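Local coordinates for T9SS C-terminal target domain-containing protein (Bacteroides cellulosilyticus, PDB 5JVK) that belongs to glycoside hydrolase family 39 and probably hydrolyses O-glycosidic bonds within polysaccharide chains, as a secreted enzyme of a gut symbiont, at residues Val43-Asn48 / Asp470-Glu475; Leu68-Leu73 / Pro401-Gln406. One frame throughout, in Å; residues are numbered along the deposited sequence.

Contact 1: residues Val43-Asn48 / Asp470-Glu475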
loop_
_atom_site.group_PDB
_atom_site.type_symbol
_atom_site.label_atom_id
_atom_site.label_comp_id
_atom_site.label_asym_id
_atom_site.label_seq_id
_atom_site.Cartn_x
_atom_site.Cartn_y
_atom_site.Cartn_z
ATOM N N VAL A 43 7.133 25.021 2.526
ATOM C CA VAL A 43 8.231 24.934 1.555
ATOM C C VAL A 43 8.194 23.588 0.825
ATOM O O VAL A 43 8.296 22.534 1.455
ATOM C CB VAL A 43 9.601 25.086 2.254
ATOM C CG1 VAL A 43 10.709 25.269 1.225
ATOM C CG2 VAL A 43 9.578 26.253 3.236
ATOM N N ARG A 44 8.071 23.634 -0.501
ATOM C CA ARG A 44 7.919 22.430 -1.325
ATOM C C ARG A 44 9.242 21.682 -1.494
ATOM O O ARG A 44 10.302 22.303 -1.580
ATOM C CB ARG A 44 7.364 22.802 -2.704
ATOM C CG ARG A 44 6.993 21.608 -3.569
ATOM C CD ARG A 44 6.018 21.960 -4.681
ATOM N NE ARG A 44 6.609 22.799 -5.722
ATOM C CZ ARG A 44 5.980 23.189 -6.831
ATOM N NH1 ARG A 44 4.721 22.826 -7.072
ATOM N NH2 ARG A 44 6.609 23.951 -7.719
ATOM N N TYR A 45 9.169 20.351 -1.547
ATOM C CA TYR A 45 10.349 19.509 -1.777
ATOM C C TYR A 45 10.946 19.801 -3.161
ATOM O O TYR A 45 10.210 20.031 -4.129
ATOM C CB TYR A 45 9.983 18.016 -1.634
ATOM C CG TYR A 45 11.099 17.028 -1.914
ATOM C CD1 TYR A 45 11.458 16.698 -3.226
ATOM C CD2 TYR A 45 11.776 16.395 -0.871
ATOM C CE1 TYR A 45 12.475 15.796 -3.488
ATOM C CE2 TYR A 45 12.793 15.488 -1.125
ATOM C CZ TYR A 45 13.136 15.191 -2.435
ATOM O OH TYR A 45 14.146 14.296 -2.695
ATOM N N GLY A 46 12.278 19.810 -3.233
ATOM C CA GLY A 46 13.003 19.948 -4.498
ATOM C C GLY A 46 13.318 21.377 -4.902
ATOM O O GLY A 46 14.486 21.756 -4.965
ATOM N N ASP A 47 12.277 22.158 -5.187
ATOM C CA ASP A 47 12.425 23.528 -5.702
ATOM C C ASP A 47 12.131 24.642 -4.682
ATOM O O ASP A 47 12.262 25.822 -5.011
ATOM C CB ASP A 47 11.566 23.716 -6.967
ATOM C CG ASP A 47 10.066 23.725 -6.684
ATOM O OD1 ASP A 47 9.622 23.149 -5.668
ATOM O OD2 ASP A 47 9.322 24.310 -7.497
ATOM N N ASN A 48 11.729 24.263 -3.467
ATOM C CA ASN A 48 11.490 25.205 -2.359
ATOM C C ASN A 48 10.459 26.313 -2.655
ATOM O O ASN A 48 10.601 27.438 -2.173
ATOM C CB ASN A 48 12.815 25.823 -1.868
ATOM C CG ASN A 48 13.860 24.780 -1.509
ATOM O OD1 ASN A 48 15.022 24.907 -1.889
ATOM N ND2 ASN A 48 13.458 23.748 -0.776
ATOM N N ASP A 470 5.255 15.776 -12.306
ATOM C CA ASP A 470 6.310 15.034 -11.588
ATOM C C ASP A 470 5.690 14.090 -10.537
ATOM O O ASP A 470 4.467 14.001 -10.426
ATOM C CB ASP A 470 7.358 15.998 -10.990
ATOM C CG ASP A 470 6.848 16.791 -9.786
ATOM O OD1 ASP A 470 5.639 16.741 -9.472
ATOM O OD2 ASP A 470 7.672 17.477 -9.144
ATOM N N TRP A 471 6.534 13.406 -9.765
ATOM C CA TRP A 471 6.091 12.475 -8.701
ATOM C C TRP A 471 5.165 13.084 -7.637
ATOM O O TRP A 471 4.493 12.361 -6.897
ATOM C CB TRP A 471 7.314 11.901 -7.977
ATOM C CG TRP A 471 7.972 12.890 -7.048
ATOM C CD1 TRP A 471 8.842 13.881 -7.386
ATOM C CD2 TRP A 471 7.783 12.989 -5.630
ATOM N NE1 TRP A 471 9.213 14.587 -6.268
ATOM C CE2 TRP A 471 8.576 14.063 -5.177
ATOM C CE3 TRP A 471 7.017 12.275 -4.700
ATOM C CZ2 TRP A 471 8.633 14.437 -3.831
ATOM C CZ3 TRP A 471 7.075 12.648 -3.362
ATOM C CH2 TRP A 471 7.878 13.721 -2.941
ATOM N N GLN A 472 5.154 14.412 -7.590
ATOM C CA GLN A 472 4.635 15.224 -6.502
ATOM C C GLN A 472 3.260 15.826 -6.812
ATOM O O GLN A 472 2.596 16.350 -5.910
ATOM C CB GLN A 472 5.627 16.371 -6.319
ATOM C CG GLN A 472 5.952 16.753 -4.904
ATOM C CD GLN A 472 7.023 17.829 -4.848
ATOM O OE1 GLN A 472 7.551 18.263 -5.871
ATOM N NE2 GLN A 472 7.362 18.247 -3.653
ATOM N N GLY A 473 2.849 15.767 -8.083
ATOM C CA GLY A 473 1.681 16.491 -8.578
ATOM C C GLY A 473 2.004 17.846 -9.195
ATOM O O GLY A 473 1.133 18.465 -9.806
ATOM N N CYS A 474 3.248 18.304 -9.045
ATOM C CA CYS A 474 3.675 19.606 -9.558
ATOM C C CYS A 474 3.752 19.569 -11.083
ATOM O O CYS A 474 4.330 18.646 -11.652
ATOM C CB CYS A 474 5.033 20.009 -8.956
ATOM S SG CYS A 474 5.903 21.344 -9.818
ATOM N N GLU A 475 3.157 20.568 -11.731
ATOM C CA GLU A 475 3.173 20.670 -13.188
ATOM C C GLU A 475 4.442 21.377 -13.653
ATOM O O GLU A 475 4.868 22.359 -13.048
ATOM C CB GLU A 475 1.937 21.414 -13.695
ATOM C CG GLU A 475 1.833 21.449 -15.218
ATOM C CD GLU A 475 0.444 21.772 -15.741
ATOM O OE1 GLU A 475 -0.545 21.683 -14.976
ATOM O OE2 GLU A 475 0.343 22.100 -16.944
#
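Tyr45 and Trp471 form the aromatic part of this contact, a T-shaped pair with ring planes at 87° and the centroids of the phenol and the six-membered indole ring 5.5 Å apart. The indole presents its edge to the tyrosine face, Trp471 CZ2 coming to 3.7 Å from Tyr45 CD1. Trp471 has CG wedged between its backbone N and carbonyl carbon (chi1 74°), which aims the benzo end at Tyr45; Ile351 of helix 350-366 touches both side chains.

The polar link is slight. Gln472 reaches across with its chain extended beyond CG, and NE2 gives a weak hydrogen bond of 3.4 Å to Tyr45 O. The same NE2 lies 3.3 Å from Tyr45 CB and also meets Arg44 CG, so the amide nests against aliphatic carbon. Its own loop is folded by Asp470: OD1 accepts from Gln472 N at 3.0 Å, approached from above the carboxylate plane, an Asx turn within the type I turn from Asp470 to Gly473.

Charge gathers around Arg44. Bent at chi3 (69°), its chain brings the guanidinium side-on to Asp47, NE bonding OD1 and NH2 bonding OD2 at 2.7 Å, both nearly in the guanidinium plane and both on syn lone pairs. Cys474 SG sits over one guanidinium face, 3.3 Å from Arg44 NH1, while that nitrogen also pairs with Glu67 and bonds Leu68 O.

The end of strand 37-44 and the turn that follows it thus meet the loop between strands 466-469 and 475-476 chiefly through ring edge, amide and sulfur. Asp47 within the segment and Glu67 beyond it take the charge of Arg44, and together probably hold the guanidinium in place against Cys474. No salt bridge crosses between the two segments; the charged guanidinium meets 470-475 through its face.

Contact 2: residues Leu68-Leu73 / Pro401-Gln406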
loop_
_atom_site.group_PDB
_atom_site.type_symbol
_atom_site.label_atom_id
_atom_site.label_comp_id
_atom_site.label_asym_id
_atom_site.label_seq_id
_atom_site.Cartn_x
_atom_site.Cartn_y
_atom_site.Cartn_z
ATOM N N LEU A 68 0.188 21.923 -6.191
ATOM C CA LEU A 68 0.306 20.663 -5.453
ATOM C C LEU A 68 1.755 20.403 -5.038
ATOM O O LEU A 68 2.700 20.918 -5.654
ATOM C CB LEU A 68 -0.193 19.483 -6.301
ATOM C CG LEU A 68 -1.657 19.481 -6.739
ATOM C CD1 LEU A 68 -1.946 18.256 -7.589
ATOM C CD2 LEU A 68 -2.585 19.530 -5.535
ATOM N N GLY A 69 1.918 19.604 -3.988
ATOM C CA GLY A 69 3.236 19.199 -3.541
ATOM C C GLY A 69 3.292 18.617 -2.148
ATOM O O GLY A 69 2.322 18.665 -1.396
ATOM N N TYR A 70 4.451 18.044 -1.841
ATOM C CA TYR A 70 4.843 17.626 -0.506
ATOM C C TYR A 70 5.619 18.790 0.096
ATOM O O TYR A 70 6.666 19.177 -0.436
ATOM C CB TYR A 70 5.735 16.383 -0.590
ATOM C CG TYR A 70 6.115 15.801 0.750
ATOM C CD1 TYR A 70 5.183 15.092 1.506
ATOM C CD2 TYR A 70 7.406 15.951 1.262
ATOM C CE1 TYR A 70 5.519 14.551 2.736
ATOM C CE2 TYR A 70 7.751 15.414 2.496
ATOM C CZ TYR A 70 6.804 14.715 3.225
ATOM O OH TYR A 70 7.129 14.183 4.440
ATOM N N TYR A 71 5.104 19.348 1.192
ATOM C CA TYR A 71 5.666 20.555 1.800
ATOM C C TYR A 71 6.238 20.283 3.182
ATOM O O TYR A 71 5.740 19.422 3.907
ATOM C CB TYR A 71 4.592 21.644 1.907
ATOM C CG TYR A 71 4.140 22.187 0.575
ATOM C CD1 TYR A 71 4.696 23.355 0.050
ATOM C CD2 TYR A 71 3.158 21.534 -0.170
ATOM C CE1 TYR A 71 4.286 23.857 -1.175
ATOM C CE2 TYR A 71 2.744 22.028 -1.400
ATOM C CZ TYR A 71 3.311 23.189 -1.897
ATOM O OH TYR A 71 2.909 23.684 -3.111
ATOM N N THR A 72 7.293 21.019 3.527
ATOM C CA THR A 72 7.762 21.134 4.905
ATOM C C THR A 72 7.098 22.378 5.497
ATOM O O THR A 72 7.170 23.462 4.911
ATOM C CB THR A 72 9.297 21.277 4.981
ATOM O OG1 THR A 72 9.920 20.181 4.302
ATOM C CG2 THR A 72 9.773 21.296 6.431
ATOM N N LEU A 73 6.446 22.207 6.646
ATOM C CA LEU A 73 5.767 23.292 7.353
ATOM C C LEU A 73 6.644 23.775 8.509
ATOM O O LEU A 73 6.794 23.068 9.507
ATOM C CB LEU A 73 4.411 22.807 7.880
ATOM C CG LEU A 73 3.580 23.739 8.770
ATOM C CD1 LEU A 73 3.297 25.078 8.104
ATOM C CD2 LEU A 73 2.283 23.048 9.150
ATOM N N PRO A 401 2.809 13.155 7.310
ATOM C CA PRO A 401 3.071 12.382 6.092
ATOM C C PRO A 401 4.546 12.372 5.699
ATOM O O PRO A 401 5.221 13.401 5.797
ATOM C CB PRO A 401 2.234 13.105 5.031
ATOM C CG PRO A 401 2.189 14.515 5.501
ATOM C CD PRO A 401 2.161 14.444 7.005
ATOM N N LYS A 402 5.030 11.202 5.289
ATOM C CA LYS A 402 6.354 11.055 4.687
ATOM C C LYS A 402 6.192 11.234 3.171
ATOM O O LYS A 402 5.059 11.217 2.676
ATOM C CB LYS A 402 6.933 9.679 5.023
ATOM C CG LYS A 402 7.181 9.462 6.514
ATOM C CD LYS A 402 7.283 7.988 6.869
ATOM C CE LYS A 402 8.478 7.330 6.200
ATOM N NZ LYS A 402 8.657 5.918 6.630
ATOM N N PRO A 403 7.306 11.425 2.426
ATOM C CA PRO A 403 7.215 11.564 0.959
ATOM C C PRO A 403 6.475 10.428 0.234
ATOM O O PRO A 403 5.839 10.677 -0.790
ATOM C CB PRO A 403 8.682 11.597 0.525
ATOM C CG PRO A 403 9.391 12.195 1.685
ATOM C CD PRO A 403 8.684 11.666 2.901
ATOM N N SER A 404 6.561 9.207 0.766
ATOM C CA SER A 404 5.877 8.047 0.195
ATOM C C SER A 404 4.357 8.187 0.149
ATOM O O SER A 404 3.709 7.624 -0.741
ATOM C CB SER A 404 6.265 6.772 0.948
ATOM O OG SER A 404 5.998 6.898 2.330
ATOM N N TYR A 405 3.792 8.930 1.101
ATOM C CA TYR A 405 2.367 9.250 1.084
ATOM C C TYR A 405 2.002 10.058 -0.160
ATOM O O TYR A 405 1.039 9.733 -0.855
ATOM C CB TYR A 405 1.959 10.028 2.338
ATOM C CG TYR A 405 0.471 10.247 2.420
ATOM C CD1 TYR A 405 -0.138 11.306 1.744
ATOM C CD2 TYR A 405 -0.338 9.381 3.148
ATOM C CE1 TYR A 405 -1.507 11.499 1.798
ATOM C CE2 TYR A 405 -1.709 9.570 3.215
ATOM C CZ TYR A 405 -2.288 10.629 2.535
ATOM O OH TYR A 405 -3.643 10.815 2.594
ATOM N N GLN A 406 2.767 11.119 -0.411
ATOM C CA GLN A 406 2.567 11.980 -1.578
ATOM C C GLN A 406 2.667 11.168 -2.868
ATOM O O GLN A 406 1.828 11.307 -3.759
ATOM C CB GLN A 406 3.611 13.104 -1.601
ATOM C CG GLN A 406 3.358 14.194 -2.639
ATOM C CD GLN A 406 2.335 15.231 -2.202
ATOM O OE1 GLN A 406 2.071 15.411 -1.014
ATOM N NE2 GLN A 406 1.760 15.931 -3.177
#
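Strand 69-78 of the N-terminal beta sheet meets the start of helix 403-415 through Tyr70, whose side chain packs against Pro401, Lys402, Pro403 and Gln406. CG is anti to the backbone N (chi1 -176°), and the phenol reaches beyond the helix start to the carbonyl before it: Tyr70 OH donates a very short hydrogen bond, 2.5 Å, to Pro401 O, which lies at the ring edge. The hydroxyl is also 3.2 Å from Lys402 CA.

Over one face stands Pro403, its CA 3.9 Å from the Tyr70 ring centroid and 13° off the ring normal, a CH-pi contact. The pyrrolidine continues toward the hydroxyl end, with CD 3.6 Å from Tyr70 CZ. Pro401 adds a looser apolar touch, CB lying 4.3 Å from Tyr70 CE1.

Helix 403-415 comes after the last strand, 373-375, of the closed eight-stranded parallel barrel, the (beta/alpha)8 fold of clan GH-A enzymes such as family 39, so the tyrosine ties the N-terminal sheet to the barrel's outer side. With an alanine here instead of Tyr70, Pro401 O would probably lose its hydroxyl partner and a gap would open beside Pro403.

Gln406, a turn further on, turns back at chi2 (81°) and lays its amide against the strand backbone where Gly69 joins Tyr70. Its NE2 is 3.3 Å from Gly69 C, and Gln406 OE1 is 3.8 Å from Tyr70 CB. The same NE2 donates to Gln472 O, in a turn of the antiparallel sheet that follows the barrel, and to Val93 O of strand 83-94, so two backbone carbonyls hold the amide nitrogen of this buried side chain. On the far side of the helix start, Lys402 NZ bonds Ser345 and Gly393.

In the fold
The centres of the two contacts lie about 9 Å apart. Along the chain the segments come in the order 43-48, 68-73, 401-406, 470-475, with the barrel between 68-73 and 401-406, so contact 2 is nested inside the loop closed by contact 1. Strands 37-44 and 69-78, one in each contact, are antiparallel neighbours in the N-terminal sheet, joined by backbone bonds such as Val43 O to Thr72 N. Their partners, helix 403-415 beside the barrel in contact 2 and a turn of the antiparallel sheet that follows the barrel in contact 1, also touch each other. One end of the N-terminal sheet is therefore seated where barrel and following sheet meet, joining three parts of the chain.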